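Local atomic coordinates of hypothetical oxidoreductase ycnD (PDB entry 1ZCH), a protein that uses NADH or NADPH as reductant for FMN and also reduces nitroaromatic compounds, quinones, chromates and azo dyes, working as a flavin-containing homodimer. Residues Asn141-Ile146 with Leu240-Phe245. Residues are numbered along the deposited sequence; the frame is centred on the assembly and turned at random. Where two conformers were deposited one is given.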
loop_
_atom_site.group_PDB
_atom_site.type_symbol
_atom_site.label_atom_id
_atom_site.label_comp_id
_atom_site.label_asym_id
_atom_site.label_seq_id
_atom_site.Cartn_x
_atom_site.Cartn_y
_atom_site.Cartn_z
ATOM N N ASN A 141 10.012 14.576 9.542
ATOM C CA ASN A 141 9.609 15.721 10.361
ATOM C C ASN A 141 8.087 15.818 10.280
ATOM O O ASN A 141 7.540 16.816 9.805
ATOM C CB ASN A 141 10.240 17.013 9.828
ATOM C CG ASN A 141 11.739 17.065 10.048
ATOM O OD1 ASN A 141 12.211 17.134 11.184
ATOM N ND2 ASN A 141 12.499 17.028 8.959
ATOM N N PRO A 142 7.385 14.777 10.750
ATOM C CA PRO A 142 5.922 14.707 10.735
ATOM C C PRO A 142 5.157 15.814 11.456
ATOM O O PRO A 142 4.136 16.282 10.957
ATOM C CB PRO A 142 5.638 13.320 11.315
ATOM C CG PRO A 142 6.788 13.103 12.247
ATOM C CD PRO A 142 7.956 13.603 11.439
ATOM N N GLN A 143 5.635 16.238 12.619
ATOM C CA GLN A 143 4.931 17.284 13.355
ATOM C C GLN A 143 4.841 18.587 12.562
ATOM O O GLN A 143 3.769 19.191 12.471
ATOM C CB GLN A 143 5.603 17.543 14.704
ATOM C CG GLN A 143 4.834 18.531 15.569
ATOM C CD GLN A 143 3.359 18.177 15.672
ATOM O OE1 GLN A 143 3.001 17.089 16.124
ATOM N NE2 GLN A 143 2.497 19.092 15.244
ATOM N N GLU A 144 5.962 19.025 11.998
ATOM C CA GLU A 144 5.991 20.253 11.206
ATOM C C GLU A 144 5.055 20.136 10.007
ATOM O O GLU A 144 4.335 21.079 9.669
ATOM C CB GLU A 144 7.404 20.538 10.684
ATOM C CG GLU A 144 8.456 20.880 11.734
ATOM C CD GLU A 144 8.787 19.720 12.655
ATOM O OE1 GLU A 144 8.641 18.551 12.232
ATOM O OE2 GLU A 144 9.211 19.983 13.803
ATOM N N LEU A 145 5.086 18.978 9.355
ATOM C CA LEU A 145 4.258 18.737 8.180
ATOM C C LEU A 145 2.785 18.712 8.570
ATOM O O LEU A 145 1.935 19.249 7.860
ATOM C CB LEU A 145 4.654 17.410 7.522
ATOM C CG LEU A 145 3.990 17.072 6.183
ATOM C CD1 LEU A 145 4.336 18.135 5.142
ATOM C CD2 LEU A 145 4.465 15.702 5.716
ATOM N N ILE A 146 2.494 18.084 9.703
ATOM C CA ILE A 146 1.130 17.989 10.214
ATOM C C ILE A 146 0.566 19.390 10.449
ATOM O O ILE A 146 -0.578 19.681 10.097
ATOM C CB ILE A 146 1.104 17.184 11.535
ATOM C CG1 ILE A 146 1.233 15.688 11.227
ATOM C CG2 ILE A 146 -0.161 17.485 12.321
ATOM C CD1 ILE A 146 1.531 14.830 12.436
ATOM N N LEU A 240 2.503 8.815 15.962
ATOM C CA LEU A 240 1.236 8.097 15.958
ATOM C C LEU A 240 0.389 8.406 17.188
ATOM O O LEU A 240 -0.806 8.683 17.069
ATOM C CB LEU A 240 1.495 6.591 15.856
ATOM C CG LEU A 240 2.107 6.150 14.519
ATOM C CD1 LEU A 240 2.539 4.686 14.585
ATOM C CD2 LEU A 240 1.082 6.362 13.406
ATOM N N GLU A 241 1.001 8.368 18.368
ATOM C CA GLU A 241 0.270 8.645 19.598
ATOM C C GLU A 241 -0.243 10.080 19.625
ATOM O O GLU A 241 -1.368 10.339 20.057
ATOM C CB GLU A 241 1.159 8.391 20.817
ATOM C CG GLU A 241 1.699 6.978 20.892
ATOM C CD GLU A 241 2.422 6.692 22.197
ATOM O OE1 GLU A 241 3.333 7.467 22.563
ATOM O OE2 GLU A 241 2.077 5.686 22.852
ATOM N N LYS A 242 0.586 11.007 19.159
ATOM C CA LYS A 242 0.219 12.415 19.130
ATOM C C LYS A 242 -0.968 12.630 18.198
ATOM O O LYS A 242 -1.739 13.576 18.369
ATOM C CB LYS A 242 1.416 13.241 18.659
ATOM C CG LYS A 242 1.251 14.742 18.797
ATOM C CD LYS A 242 2.552 15.455 18.453
ATOM C CE LYS A 242 3.692 15.016 19.370
ATOM N NZ LYS A 242 5.002 15.603 18.968
ATOM N N GLN A 243 -1.114 11.745 17.217
ATOM C CA GLN A 243 -2.214 11.838 16.268
ATOM C C GLN A 243 -3.419 10.985 16.657
ATOM O O GLN A 243 -4.299 10.730 15.835
ATOM C CB GLN A 243 -1.737 11.457 14.865
ATOM C CG GLN A 243 -0.805 12.484 14.239
ATOM C CD GLN A 243 -1.366 13.898 14.296
ATOM O OE1 GLN A 243 -1.014 14.685 15.178
ATOM N NE2 GLN A 243 -2.253 14.223 13.359
ATOM N N GLY A 244 -3.454 10.537 17.908
ATOM C CA GLY A 244 -4.587 9.757 18.377
ATOM C C GLY A 244 -4.531 8.252 18.222
ATOM O O GLY A 244 -5.500 7.566 18.540
ATOM N N PHE A 245 -3.415 7.728 17.732
ATOM C CA PHE A 245 -3.272 6.288 17.564
ATOM C C PHE A 245 -2.530 5.724 18.767
ATOM O O PHE A 245 -1.445 6.195 19.115
ATOM C CB PHE A 245 -2.501 5.981 16.280
ATOM C CG PHE A 245 -3.257 6.325 15.029
ATOM C CD1 PHE A 245 -4.113 5.398 14.440
ATOM C CD2 PHE A 245 -3.136 7.588 14.454
ATOM C CE1 PHE A 245 -4.839 5.722 13.297
ATOM C CE2 PHE A 245 -3.861 7.922 13.307
ATOM C CZ PHE A 245 -4.714 6.987 12.729
#
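Q143 and K242 stand 8.9 Å apart from CA to CA, and I146 and Q243 9.3 Å, where the start of helix 142-148 meets the C-terminal end of helix 236-242. That end is a Schellman motif: F245 N hydrogen-bonds to L240 O at 2.9 Å and G244 N to E241 O at 3.0 Å, with G244 as the C-prime residue at phi 90°, a setting where a side chain would collide with the carbonyl O before it. It illustrates how a helix terminus in the nitroreductase fold can be packed through the residue that first leaves helical geometry, here Q243. I146 and Q243 reach toward each other head-on, and the extended I146 branch (chi2 167°) lays its CD1 methyl over the face of the Q243 amide, 3.6 Å from CD. Q243 NE2 meanwhile hydrogen-bonds to V155 O, so the amide joins strand 155-164 as well as the helix, and I146 packs against P157 of that strand. Were Q243 an alanine, V155 O would probably lose this donor and the I146 methyl would face a gap where the amide lay. Toward the more exposed side, the Q143 and K242 side chains cross at about a right angle, but their closest approach is doubtful, because K242 was modelled in two conformers. On the buried side, I146 CG2 lies 4.0 Å from Q243 NE2, a second methyl beside the same amide.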